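Local coordinates for uncharacterized protein (Corynebacterium diphtheriae, PDB 3LMM), which is of unknown function but is probably a transcriptional regulator, with a Schlafen AlbA_2 region and C-terminal helix-turn-helix-type families, at residues 16-21 / 35-40; 43-48 / 98-103; 73-78 / 149-154; 83-88 / 127-132; 93-98 / 123-128. All coordinates share one frame; numbering follows the deposited sequence.

Contact 1 of 5, residues 16-21 / 35-40; sequences IAQVES and KETQSV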
# COMPACT_ATOMS: atom_id res chain seq x y z
N ILE A 16 1.94 -28.04 2.83
CA ILE A 16 3.10 -28.44 3.63
C ILE A 16 3.45 -29.91 3.36
O ILE A 16 4.62 -30.27 3.31
CB ILE A 16 2.82 -28.30 5.11
CG1 ILE A 16 2.30 -26.90 5.40
CG2 ILE A 16 4.08 -28.57 5.90
CD1 ILE A 16 1.81 -26.73 6.82
N ALA A 17 2.41 -30.73 3.21
CA ALA A 17 2.57 -32.15 2.94
C ALA A 17 3.32 -32.33 1.63
O ALA A 17 4.33 -33.03 1.56
CB ALA A 17 1.21 -32.81 2.84
N GLN A 18 2.80 -31.70 0.58
CA GLN A 18 3.44 -31.80 -0.72
C GLN A 18 4.94 -31.49 -0.61
O GLN A 18 5.78 -32.25 -1.10
CB GLN A 18 2.76 -30.86 -1.71
CG GLN A 18 1.40 -31.36 -2.18
CD GLN A 18 0.65 -30.34 -3.01
OE1 GLN A 18 0.21 -29.32 -2.49
NE2 GLN A 18 0.51 -30.60 -4.30
N VAL A 19 5.28 -30.40 0.07
CA VAL A 19 6.68 -30.01 0.25
C VAL A 19 7.45 -31.11 0.99
O VAL A 19 8.54 -31.49 0.57
CB VAL A 19 6.79 -28.70 1.03
CG1 VAL A 19 8.23 -28.26 1.14
CG2 VAL A 19 5.98 -27.64 0.33
N GLU A 20 6.89 -31.62 2.07
CA GLU A 20 7.58 -32.68 2.81
C GLU A 20 7.90 -33.82 1.85
O GLU A 20 9.02 -34.33 1.86
CB GLU A 20 6.70 -33.18 3.95
CG GLU A 20 6.38 -32.08 4.94
CD GLU A 20 7.54 -31.76 5.86
OE1 GLU A 20 8.70 -31.68 5.38
OE2 GLU A 20 7.29 -31.55 7.07
N SER A 21 6.92 -34.19 1.04
CA SER A 21 7.08 -35.25 0.05
C SER A 21 8.26 -34.98 -0.89
O SER A 21 9.22 -35.76 -0.95
CB SER A 21 5.79 -35.40 -0.76
OG SER A 21 6.03 -36.05 -2.00
N LYS A 35 2.96 -36.68 -9.53
CA LYS A 35 1.68 -36.08 -9.90
C LYS A 35 1.12 -35.23 -8.75
O LYS A 35 0.68 -34.11 -8.96
CB LYS A 35 0.68 -37.16 -10.29
CG LYS A 35 -0.55 -36.62 -11.00
CD LYS A 35 -1.58 -37.71 -11.23
CE LYS A 35 -2.84 -37.16 -11.87
NZ LYS A 35 -3.92 -38.20 -11.93
N GLU A 36 1.17 -35.77 -7.53
CA GLU A 36 0.65 -35.06 -6.36
C GLU A 36 1.39 -33.79 -5.98
O GLU A 36 0.78 -32.82 -5.54
CB GLU A 36 0.63 -35.97 -5.14
CG GLU A 36 -0.50 -36.99 -5.15
CD GLU A 36 -1.88 -36.34 -5.07
OE1 GLU A 36 -2.88 -37.08 -5.17
OE2 GLU A 36 -1.96 -35.09 -4.90
N THR A 37 2.70 -33.79 -6.14
CA THR A 37 3.48 -32.63 -5.77
C THR A 37 4.08 -31.95 -6.99
O THR A 37 5.14 -31.35 -6.91
CB THR A 37 4.59 -33.06 -4.82
OG1 THR A 37 5.33 -34.13 -5.42
CG2 THR A 37 4.00 -33.53 -3.52
N GLN A 38 3.39 -32.03 -8.12
CA GLN A 38 3.89 -31.44 -9.36
C GLN A 38 3.87 -29.93 -9.40
O GLN A 38 4.71 -29.32 -10.04
CB GLN A 38 3.09 -31.98 -10.55
CG GLN A 38 3.44 -31.36 -11.89
CD GLN A 38 2.55 -31.87 -13.02
OE1 GLN A 38 2.75 -31.54 -14.19
NE2 GLN A 38 1.56 -32.70 -12.66
N SER A 39 2.92 -29.32 -8.70
CA SER A 39 2.79 -27.87 -8.74
C SER A 39 3.72 -27.08 -7.84
O SER A 39 3.78 -25.85 -7.93
CB SER A 39 1.35 -27.48 -8.45
OG SER A 39 0.53 -27.87 -9.53
N VAL A 40 4.46 -27.76 -6.97
CA VAL A 40 5.36 -27.04 -6.10
C VAL A 40 6.35 -26.27 -6.98
O VAL A 40 6.88 -26.79 -7.95
CB VAL A 40 6.07 -28.00 -5.14
CG1 VAL A 40 7.00 -27.25 -4.23
CG2 VAL A 40 5.02 -28.74 -4.32
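The methyl group of Thr37 lies against the side of helix 10-24, between Gln18 and Ser21, and forms the close-packed part of this contact. Thr37 CG2 rests 3.5 Å from Gln18 CB and 3.6 Å from Ser21 OG. The two side chains Gln18 and Thr37 run antiparallel alongside one another, the glutamine passing the methyl toward the carbonyl of Glu36. Its CG lies beside the backbone N (chi1 -75°) and the rest extends outward, carrying the amide to the main chain of that residue. There Gln18 NE2 donates to Glu36 O over 2.6 Å, with the acceptor close to the amide plane and the donor in the carbonyl plane. The segment 35-40 is the lead-in to strand 41-43 at the border of the AlbA-type sheet, and the helix lies over that sheet, with Val19 on Ala83 and Ile85. Val40 also packs on Ile85, and its CG2 approaches Gln18 CB at 4.1 Å. Thr37 OG1 is turned to a hydrogen bond with Thr34 rather than to the helix. Looser ground lies on the outer side, where the side chain of Glu36 is exposed and poorly ordered, while its backbone carbonyl takes the bond from Gln18.

Contact 2 of 5, residues 43-48 / 98-103; sequences KEEAGR and TELDID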
# COMPACT_ATOMS: atom_id res chain seq x y z
N LYS A 43 12.48 -22.85 -7.00
CA LYS A 43 13.19 -21.63 -7.35
C LYS A 43 14.58 -21.62 -6.74
O LYS A 43 14.80 -22.10 -5.62
CB LYS A 43 12.45 -20.39 -6.89
CG LYS A 43 11.11 -20.20 -7.56
CD LYS A 43 11.09 -18.97 -8.44
CE LYS A 43 11.56 -19.27 -9.84
NZ LYS A 43 11.47 -18.03 -10.66
N GLU A 44 15.49 -21.03 -7.49
CA GLU A 44 16.88 -20.91 -7.14
C GLU A 44 17.22 -19.46 -6.83
O GLU A 44 17.01 -18.59 -7.67
CB GLU A 44 17.69 -21.38 -8.32
CG GLU A 44 19.14 -21.16 -8.19
CD GLU A 44 19.88 -21.61 -9.40
OE1 GLU A 44 21.12 -21.41 -9.43
OE2 GLU A 44 19.24 -22.16 -10.33
N GLU A 45 17.74 -19.19 -5.63
CA GLU A 45 18.10 -17.82 -5.25
C GLU A 45 18.90 -17.22 -6.38
O GLU A 45 20.02 -17.64 -6.67
CB GLU A 45 18.93 -17.81 -3.97
CG GLU A 45 19.33 -16.43 -3.49
CD GLU A 45 20.07 -16.46 -2.16
OE1 GLU A 45 20.63 -15.42 -1.76
OE2 GLU A 45 20.10 -17.53 -1.51
N ALA A 46 18.31 -16.22 -7.04
CA ALA A 46 18.97 -15.58 -8.17
C ALA A 46 20.20 -14.79 -7.77
O ALA A 46 20.37 -14.46 -6.60
CB ALA A 46 17.98 -14.66 -8.89
N GLY A 47 21.04 -14.51 -8.76
CA GLY A 47 22.24 -13.72 -8.53
C GLY A 47 23.39 -14.49 -7.93
O GLY A 47 24.30 -13.91 -7.34
N ARG A 48 23.37 -15.80 -8.08
CA ARG A 48 24.44 -16.59 -7.51
C ARG A 48 25.08 -17.49 -8.55
O ARG A 48 26.15 -18.06 -8.33
CB ARG A 48 23.90 -17.40 -6.35
CG ARG A 48 24.76 -17.31 -5.12
CD ARG A 48 23.94 -16.97 -3.91
NE ARG A 48 23.01 -18.02 -3.50
CZ ARG A 48 23.36 -19.18 -2.94
NH1 ARG A 48 24.63 -19.45 -2.72
NH2 ARG A 48 22.43 -20.04 -2.56
N THR A 98 20.13 -21.92 0.23
CA THR A 98 20.04 -20.49 0.41
C THR A 98 20.18 -20.14 1.88
O THR A 98 19.68 -20.84 2.75
CB THR A 98 18.72 -19.94 -0.17
OG1 THR A 98 18.52 -18.59 0.28
CG2 THR A 98 17.56 -20.81 0.27
N GLU A 99 20.89 -19.04 2.15
CA GLU A 99 21.14 -18.61 3.52
C GLU A 99 20.37 -17.34 3.84
O GLU A 99 20.61 -16.70 4.87
CB GLU A 99 22.64 -18.37 3.71
CG GLU A 99 23.50 -19.51 3.17
CD GLU A 99 23.33 -20.81 3.95
OE1 GLU A 99 23.24 -21.89 3.31
OE2 GLU A 99 23.31 -20.75 5.21
N LEU A 100 19.44 -16.98 2.97
CA LEU A 100 18.65 -15.77 3.16
C LEU A 100 17.97 -15.78 4.52
O LEU A 100 17.41 -16.78 4.95
CB LEU A 100 17.60 -15.66 2.04
CG LEU A 100 18.15 -15.45 0.63
CD1 LEU A 100 17.11 -15.81 -0.41
CD2 LEU A 100 18.61 -14.01 0.46
N ASP A 101 18.04 -14.66 5.23
CA ASP A 101 17.41 -14.59 6.53
C ASP A 101 15.90 -14.54 6.35
O ASP A 101 15.39 -13.77 5.54
CB ASP A 101 17.89 -13.35 7.28
CG ASP A 101 17.29 -13.23 8.66
OD1 ASP A 101 16.71 -12.17 8.96
OD2 ASP A 101 17.41 -14.21 9.45
N ILE A 102 15.20 -15.37 7.11
CA ILE A 102 13.74 -15.43 7.02
C ILE A 102 13.09 -14.07 7.21
O ILE A 102 12.39 -13.58 6.33
CB ILE A 102 13.16 -16.38 8.08
CG1 ILE A 102 13.77 -17.77 7.94
CG2 ILE A 102 11.64 -16.47 7.90
CD1 ILE A 102 13.29 -18.51 6.72
N ASP A 103 13.30 -13.48 8.39
CA ASP A 103 12.71 -12.19 8.69
C ASP A 103 13.04 -11.17 7.61
O ASP A 103 12.17 -10.42 7.16
CB ASP A 103 13.20 -11.68 10.05
CG ASP A 103 12.67 -12.51 11.20
OD1 ASP A 103 11.45 -12.76 11.24
OD2 ASP A 103 13.48 -12.92 12.07
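Glu45 reaches toward Thr98 and Leu100 with a fully extended chain, CG anti to the backbone N (chi1 -180°). Its CB already points toward 98-103, and the atoms beyond it meet partners in turn. Glu45 CG lies 3.8 Å from Leu100 CD1. One bond further, Glu45 CD lies beside the leucine branch, 3.5 Å from Leu100 CG and as near to CD1. The two tip oxygens then divide their work. Glu45 OE1 continues against the leucine, 3.3 Å from Leu100 CD2, whereas Glu45 OE2 accepts a hydrogen bond of 2.6 Å from Thr98 OG1. The hydroxyl meets OE2 from above the carboxylate plane, 46° out of it. Thr98 OG1 in turn accepts from Leu100 N, a bond that is straight (168° at the hydrogen) but long, 3.3 Å; this is an ST turn, and it comes just ahead of helix 102-113, whose N-cap is Asp101. The threonine hydroxyl is thus donor to the acid and acceptor from the turn. On the carboxylate side the charge has a partner in its own loop: Arg48 NE forms a salt bridge with Glu45 OE2 at 3.6 Å. The arginine chain is bent at chi2 and chi3, which brings Arg48 NH2 obliquely to 3.8 Å from Thr98 CA. Asn61 touches both Glu45 and Leu100, and Arg48 touches Ile54.

Contact 3 of 5, residues 73-78 / 149-154; sequences ACMANT and RWRVGD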
# COMPACT_ATOMS: atom_id res chain seq x y z
N ALA A 73 3.95 -13.09 -6.11
CA ALA A 73 2.78 -12.47 -6.69
C ALA A 73 2.15 -13.41 -7.74
O ALA A 73 0.93 -13.44 -7.87
CB ALA A 73 3.13 -11.13 -7.32
N CYS A 74 2.94 -14.18 -8.48
CA CYS A 74 2.32 -15.10 -9.45
C CYS A 74 1.42 -16.03 -8.71
O CYS A 74 0.26 -16.21 -9.05
CB CYS A 74 3.33 -15.99 -10.17
SG CYS A 74 3.81 -15.38 -11.79
N MSE A 75 2.00 -16.64 -7.68
CA MSE A 75 1.31 -17.61 -6.88
C MSE A 75 0.06 -17.03 -6.28
O MSE A 75 -1.05 -17.43 -6.64
CB MSE A 75 2.22 -18.12 -5.78
CG MSE A 75 1.80 -19.46 -5.27
SE MSE A 75 2.02 -20.84 -6.59
CE MSE A 75 0.26 -20.85 -7.35
N ALA A 76 0.24 -16.08 -5.37
CA ALA A 76 -0.89 -15.45 -4.70
C ALA A 76 -1.99 -15.05 -5.68
O ALA A 76 -3.16 -15.02 -5.32
CB ALA A 76 -0.41 -14.23 -3.91
N ASN A 77 -1.60 -14.76 -6.92
CA ASN A 77 -2.58 -14.36 -7.93
C ASN A 77 -3.31 -15.53 -8.54
O ASN A 77 -4.40 -15.35 -9.06
CB ASN A 77 -1.93 -13.60 -9.08
CG ASN A 77 -1.56 -12.20 -8.70
OD1 ASN A 77 -2.30 -11.53 -8.00
ND2 ASN A 77 -0.41 -11.74 -9.19
N THR A 78 -2.73 -16.71 -8.52
CA THR A 78 -3.44 -17.84 -9.11
C THR A 78 -4.33 -18.41 -8.01
O THR A 78 -3.92 -18.52 -6.86
CB THR A 78 -2.49 -18.94 -9.58
OG1 THR A 78 -2.60 -20.04 -8.68
CG2 THR A 78 -1.07 -18.47 -9.57
N ARG A 149 0.32 -11.32 -13.15
CA ARG A 149 0.34 -12.62 -13.80
C ARG A 149 0.16 -13.74 -12.78
O ARG A 149 0.37 -13.55 -11.58
CB ARG A 149 1.65 -12.78 -14.59
CG ARG A 149 2.85 -12.04 -14.02
CD ARG A 149 3.76 -11.50 -15.12
NE ARG A 149 4.60 -12.53 -15.74
CZ ARG A 149 5.13 -12.44 -16.96
NH1 ARG A 149 5.88 -13.42 -17.43
NH2 ARG A 149 4.89 -11.38 -17.72
N TRP A 150 -0.24 -14.91 -13.25
CA TRP A 150 -0.45 -16.05 -12.37
C TRP A 150 0.16 -17.34 -12.90
O TRP A 150 0.35 -17.48 -14.10
CB TRP A 150 -1.94 -16.25 -12.14
CG TRP A 150 -2.74 -16.45 -13.40
CD1 TRP A 150 -2.28 -16.53 -14.69
CD2 TRP A 150 -4.16 -16.59 -13.48
NE1 TRP A 150 -3.33 -16.71 -15.56
CE2 TRP A 150 -4.49 -16.75 -14.84
CE3 TRP A 150 -5.18 -16.60 -12.52
CZ2 TRP A 150 -5.80 -16.92 -15.27
CZ3 TRP A 150 -6.48 -16.76 -12.95
CH2 TRP A 150 -6.79 -16.92 -14.32
N ARG A 151 0.47 -18.27 -12.01
CA ARG A 151 1.06 -19.56 -12.38
C ARG A 151 0.24 -20.38 -13.39
O ARG A 151 -0.97 -20.54 -13.24
CB ARG A 151 1.25 -20.42 -11.13
CG ARG A 151 2.61 -20.36 -10.48
CD ARG A 151 3.69 -20.85 -11.42
NE ARG A 151 4.70 -21.71 -10.77
CZ ARG A 151 4.60 -23.03 -10.66
NH1 ARG A 151 3.54 -23.67 -11.14
NH2 ARG A 151 5.58 -23.73 -10.10
N VAL A 152 0.90 -20.88 -14.43
CA VAL A 152 0.17 -21.74 -15.36
C VAL A 152 0.83 -23.12 -15.29
O VAL A 152 0.46 -23.96 -14.46
CB VAL A 152 0.15 -21.23 -16.81
CG1 VAL A 152 -0.59 -22.22 -17.69
CG2 VAL A 152 -0.58 -19.89 -16.88
N GLY A 153 1.80 -23.39 -16.15
CA GLY A 153 2.43 -24.69 -16.06
C GLY A 153 3.41 -24.53 -14.93
O GLY A 153 3.02 -24.37 -13.78
N ASP A 154 4.69 -24.58 -15.28
CA ASP A 154 5.74 -24.40 -14.30
C ASP A 154 6.14 -22.94 -14.38
O ASP A 154 6.89 -22.44 -13.54
CB ASP A 154 6.96 -25.24 -14.63
CG ASP A 154 8.13 -24.89 -13.76
OD1 ASP A 154 8.02 -25.06 -12.53
OD2 ASP A 154 9.16 -24.44 -14.31
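Segment 73-77, the last turn of helix 62-77, crosses the weakly bonded strand 149-151 at 78°, their axes 5.7 Å apart, and Cys74 and Trp150 have the nearest CA atoms. At the crossing the carbonyl of Arg149 faces the helix: Cys74 CA makes a CH-O contact of 3.3 Å with Arg149 O. The same oxygen accepts a hydrogen bond from Asn77 ND2 over 3.1 Å, the donor tilted 30° from the carbonyl plane. The other end of the Asn77 amide, OD1, accepts a hydrogen bond from Ile141 N, which fixes the rotation of the group. Trp150 packs its CB 3.8 Å from Thr78 CB, while the edge of its ring brings CE3 near Asn77 O, an oxygen that also accepts from Trp164. On the other flank, Met75, present as selenomethionine, has its CG anti to the backbone N but is bent at chi2 and chi3, which turns its end toward Arg151. Met75 CE comes to 3.9 Å from Arg151 CB and Met75 SE to 4.0 Å from Arg151 CG, crossing the aliphatic part of the arginine. Cys74 SG lies 4.1 Å from Arg149 CG and is joined by a disulfide to Cys156 in the partner strand of this two-stranded antiparallel sheet. The helix end is therefore tied to the small sheet covalently and through Asn77. Beyond its aliphatic stem the Arg151 guanidinium forms a salt bridge with Asp41, a cobalt ligand, and so may contribute to the electrostatics of the metal site.

Contact 4 of 5, residues 83-88 / 127-132; sequences ALIVGI and QRVLAI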
# COMPACT_ATOMS: atom_id res chain seq x y z
N ALA A 83 2.92 -23.34 -3.08
CA ALA A 83 4.15 -23.32 -2.29
C ALA A 83 5.39 -23.23 -3.16
O ALA A 83 5.42 -23.73 -4.28
CB ALA A 83 4.21 -24.55 -1.40
N LEU A 84 6.41 -22.59 -2.61
CA LEU A 84 7.68 -22.40 -3.26
C LEU A 84 8.80 -22.97 -2.43
O LEU A 84 8.79 -22.85 -1.21
CB LEU A 84 7.98 -20.92 -3.42
CG LEU A 84 7.38 -20.27 -4.62
CD1 LEU A 84 5.85 -20.38 -4.59
CD2 LEU A 84 7.85 -18.84 -4.64
N ILE A 85 9.77 -23.60 -3.09
CA ILE A 85 10.91 -24.08 -2.35
C ILE A 85 12.11 -23.33 -2.92
O ILE A 85 12.53 -23.61 -4.04
CB ILE A 85 11.14 -25.58 -2.51
CG1 ILE A 85 9.86 -26.34 -2.19
CG2 ILE A 85 12.24 -26.02 -1.55
CD1 ILE A 85 10.05 -27.85 -2.09
N VAL A 86 12.60 -22.34 -2.18
CA VAL A 86 13.75 -21.57 -2.62
C VAL A 86 14.99 -22.37 -2.28
O VAL A 86 15.14 -22.81 -1.15
CB VAL A 86 13.85 -20.23 -1.92
CG1 VAL A 86 15.26 -19.69 -2.08
CG2 VAL A 86 12.85 -19.25 -2.51
N GLY A 87 15.87 -22.54 -3.26
CA GLY A 87 17.08 -23.30 -3.02
C GLY A 87 17.11 -24.59 -3.82
O GLY A 87 17.95 -25.44 -3.60
N ILE A 88 16.17 -24.73 -4.75
CA ILE A 88 16.13 -25.91 -5.61
C ILE A 88 16.10 -25.46 -7.06
O ILE A 88 15.19 -24.73 -7.47
CB ILE A 88 14.87 -26.81 -5.34
CG1 ILE A 88 15.11 -27.74 -4.14
CG2 ILE A 88 14.60 -27.71 -6.54
CD1 ILE A 88 15.26 -27.03 -2.82
N GLN A 127 21.78 -29.42 2.92
CA GLN A 127 21.65 -28.06 2.44
C GLN A 127 20.40 -27.44 3.03
O GLN A 127 19.47 -28.15 3.42
CB GLN A 127 21.56 -28.06 0.92
CG GLN A 127 22.85 -28.48 0.24
CD GLN A 127 24.00 -27.55 0.57
OE1 GLN A 127 23.81 -26.34 0.70
NE2 GLN A 127 25.21 -28.10 0.67
N ARG A 128 20.39 -26.12 3.12
CA ARG A 128 19.25 -25.39 3.67
C ARG A 128 18.36 -24.87 2.56
O ARG A 128 18.85 -24.47 1.52
CB ARG A 128 19.71 -24.20 4.53
CG ARG A 128 18.54 -23.42 5.10
CD ARG A 128 18.97 -22.35 6.09
NE ARG A 128 18.80 -21.03 5.51
CZ ARG A 128 17.93 -20.11 5.94
NH1 ARG A 128 17.86 -18.94 5.32
NH2 ARG A 128 17.13 -20.33 6.97
N VAL A 129 17.05 -24.89 2.78
CA VAL A 129 16.14 -24.36 1.77
C VAL A 129 14.95 -23.68 2.43
O VAL A 129 14.56 -24.02 3.55
CB VAL A 129 15.61 -25.44 0.81
CG1 VAL A 129 16.77 -26.11 0.11
CG2 VAL A 129 14.77 -26.43 1.55
N LEU A 130 14.38 -22.70 1.74
CA LEU A 130 13.22 -22.00 2.28
C LEU A 130 11.92 -22.47 1.64
O LEU A 130 11.79 -22.49 0.42
CB LEU A 130 13.35 -20.49 2.10
CG LEU A 130 14.13 -19.73 3.15
CD1 LEU A 130 14.30 -20.57 4.40
CD2 LEU A 130 15.46 -19.37 2.57
N ALA A 131 10.97 -22.86 2.47
CA ALA A 131 9.68 -23.28 1.98
C ALA A 131 8.80 -22.06 2.13
O ALA A 131 8.59 -21.58 3.23
CB ALA A 131 9.14 -24.41 2.82
N ILE A 132 8.32 -21.52 1.01
CA ILE A 132 7.46 -20.36 1.11
C ILE A 132 6.03 -20.74 0.75
O ILE A 132 5.75 -21.22 -0.35
CB ILE A 132 7.90 -19.24 0.18
CG1 ILE A 132 9.30 -18.80 0.52
CG2 ILE A 132 6.95 -18.08 0.34
CD1 ILE A 132 9.81 -17.72 -0.37
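Val86, Leu130, Leu84 and Ile132 form the apolar centre, side by side on one face of the sheet. Val86 CB stands 4.1 Å from Leu130 CB, and Leu84 CB is 4.0 Å from Ile132 CB. A diagonal contact joins the two pairs: Ile132 CD1 reaches 4.0 Å from Val86 CG2. Ile85 and Ala131 occupy the opposite face, where Val19 of helix 10-24 covers Ile85. Val129 adds its two methyls, CG2 against Ile85 CG2 and CG1 3.4 Å from Ile88 CD1. The two strands are the inner pair of the four-stranded mixed sheet of the AlbA-type region, flanked by 41-43 and 118-123. They run antiparallel, with Leu84-Ile132 and Val86-Leu130 as hydrogen-bonded pairs and Ile85-Ala131 as the non-hydrogen-bonded pair between them. Four backbone bonds close the ladder: Leu84 N to Ile132 O at 2.7 Å, the return bond from Ile132 N to Leu84 O, and the same exchange between Val86 and Leu130. Past Gly87, whose backbone pairs with Lys43, the strands diverge. At this polar end Leu130 CD1 touches one face of the Arg128 guanidinium near its rim, while Arg128 NE is hydrogen-bonded to Thr98 O.

Contact 5 of 5, residues 93-98 / 123-128; sequences GRIIGT and RVLGQR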
# COMPACT_ATOMS: atom_id res chain seq x y z
N GLY A 93 15.79 -29.98 -10.32
CA GLY A 93 15.52 -30.35 -8.95
C GLY A 93 16.80 -30.44 -8.13
O GLY A 93 16.77 -30.89 -7.00
N ARG A 94 17.91 -29.99 -8.70
CA ARG A 94 19.18 -30.03 -7.98
C ARG A 94 19.18 -29.11 -6.78
O ARG A 94 18.76 -27.95 -6.89
CB ARG A 94 20.31 -29.65 -8.92
CG ARG A 94 20.60 -30.69 -9.96
CD ARG A 94 21.58 -30.20 -10.99
NE ARG A 94 21.87 -31.26 -11.93
CZ ARG A 94 22.49 -31.09 -13.09
NH1 ARG A 94 22.71 -32.14 -13.88
NH2 ARG A 94 22.87 -29.88 -13.47
N ILE A 95 19.64 -29.61 -5.64
CA ILE A 95 19.69 -28.79 -4.42
C ILE A 95 20.85 -27.79 -4.47
O ILE A 95 22.00 -28.17 -4.62
CB ILE A 95 19.84 -29.67 -3.14
CG1 ILE A 95 18.53 -30.37 -2.82
CG2 ILE A 95 20.23 -28.80 -1.95
CD1 ILE A 95 18.49 -31.82 -3.26
N ILE A 96 20.52 -26.50 -4.33
CA ILE A 96 21.52 -25.44 -4.34
C ILE A 96 21.60 -24.86 -2.94
O ILE A 96 22.68 -24.71 -2.38
CB ILE A 96 21.13 -24.30 -5.30
CG1 ILE A 96 20.68 -24.86 -6.65
CG2 ILE A 96 22.30 -23.34 -5.46
CD1 ILE A 96 21.69 -25.73 -7.36
N GLY A 97 20.45 -24.52 -2.37
CA GLY A 97 20.42 -23.97 -1.03
C GLY A 97 20.34 -22.45 -0.97
O GLY A 97 20.47 -21.77 -1.98
N THR A 98 20.13 -21.92 0.23
CA THR A 98 20.04 -20.49 0.41
C THR A 98 20.18 -20.14 1.88
O THR A 98 19.68 -20.84 2.75
CB THR A 98 18.72 -19.94 -0.17
OG1 THR A 98 18.52 -18.59 0.28
CG2 THR A 98 17.56 -20.81 0.27
N ARG A 123 15.87 -28.60 5.72
CA ARG A 123 17.18 -29.16 5.40
C ARG A 123 17.06 -30.43 4.56
O ARG A 123 16.55 -31.43 5.04
CB ARG A 123 17.96 -29.48 6.69
CG ARG A 123 18.47 -28.27 7.46
CD ARG A 123 19.88 -27.88 7.02
NE ARG A 123 20.26 -26.52 7.42
CZ ARG A 123 21.49 -26.02 7.31
NH1 ARG A 123 22.46 -26.77 6.82
NH2 ARG A 123 21.75 -24.77 7.67
N VAL A 124 17.53 -30.38 3.31
CA VAL A 124 17.49 -31.56 2.45
C VAL A 124 18.76 -32.36 2.63
O VAL A 124 19.01 -32.90 3.70
CB VAL A 124 17.40 -31.21 1.00
CG1 VAL A 124 15.99 -30.84 0.64
CG2 VAL A 124 18.38 -30.10 0.71
N LEU A 125 19.59 -32.45 1.60
CA LEU A 125 20.79 -33.23 1.76
C LEU A 125 21.83 -32.49 2.58
O LEU A 125 23.03 -32.50 2.27
CB LEU A 125 21.35 -33.63 0.40
CG LEU A 125 20.58 -34.72 -0.32
CD1 LEU A 125 19.27 -34.18 -0.84
CD2 LEU A 125 21.40 -35.22 -1.50
N GLY A 126 21.38 -31.88 3.66
CA GLY A 126 22.29 -31.14 4.51
C GLY A 126 22.23 -29.68 4.14
O GLY A 126 22.57 -28.80 4.93
N GLN A 127 21.78 -29.42 2.92
CA GLN A 127 21.65 -28.06 2.44
C GLN A 127 20.40 -27.44 3.03
O GLN A 127 19.47 -28.15 3.42
CB GLN A 127 21.56 -28.06 0.92
CG GLN A 127 22.85 -28.48 0.24
CD GLN A 127 24.00 -27.55 0.57
OE1 GLN A 127 23.81 -26.34 0.70
NE2 GLN A 127 25.21 -28.10 0.67
N ARG A 128 20.39 -26.12 3.12
CA ARG A 128 19.25 -25.39 3.67
C ARG A 128 18.36 -24.87 2.56
O ARG A 128 18.85 -24.47 1.52
CB ARG A 128 19.71 -24.20 4.53
CG ARG A 128 18.54 -23.42 5.10
CD ARG A 128 18.97 -22.35 6.09
NE ARG A 128 18.80 -21.03 5.51
CZ ARG A 128 17.93 -20.11 5.94
NH1 ARG A 128 17.86 -18.94 5.32
NH2 ARG A 128 17.13 -20.33 6.97
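Ile95 is set among Val124, Leu125 and Gln127: its CG2 meets Gln127 and Val124, CG1 also meets Val124, and CD1 meets Leu125. The Ile95 and Gln127 side chains cross at a slant, with Ile95 CG2, anti to the backbone N, 3.2 Å from Gln127 CB. Ile95 CG2 also lies 3.5 Å from Val124 CG2, and here the two side chains pass head to tail. Leu125 stands at about a right angle to Ile95, with Leu125 CD1 3.5 Å from Ile95 CD1. The three partners belong to the turn of the beta hairpin that links strands 118-123 and 128-134, a turn closed by a backbone bond from Val124 N to Gln127 O. Beside this patch the chain becomes polar. Arg128 is extended through chi1 and chi2 and bends at chi3 (109°), so that NE, and not the tip nitrogens, donates to Thr98 O over 2.9 Å. The donor lies in the carbonyl plane, while the acceptor is tilted 21° from the guanidinium plane. In return Thr98 N donates to Arg128 O at 3.1 Å, a less straight bond whose donor stands above the carbonyl plane. Arg123 NH1 donates to Gly126 O at 2.8 Å. Arg128 thus bonds to Thr98 through both backbone and side chain, while Arg123 clasps the turn, and polar bonds and apolar contacts together fasten the hairpin to the loop 93-98.

In the fold
All five contacts lie in the N-terminal AlbA-type region, around one four-stranded mixed sheet. Contact 4 joins its two inner strands, and the centres of contacts 2 and 5 lie only about 8 Å from it. Those two share Thr98, while contacts 4 and 5 share Gln127 and Arg128, so loop, hairpin and the centre of the sheet form one continuous assembly. Contact 1 comes first along the chain and lays helix 10-24 on the sheet, touching contact 4 through Val19 and Val40. Contact 3, about 17 Å from contact 4 between centres, spans the longest sequence interval and encloses contacts 4 and 5. Its Arg151 approaches contact 1 near the cobalt site, linking the small two-stranded sheet to the strand 41-43 side of the four-stranded sheet.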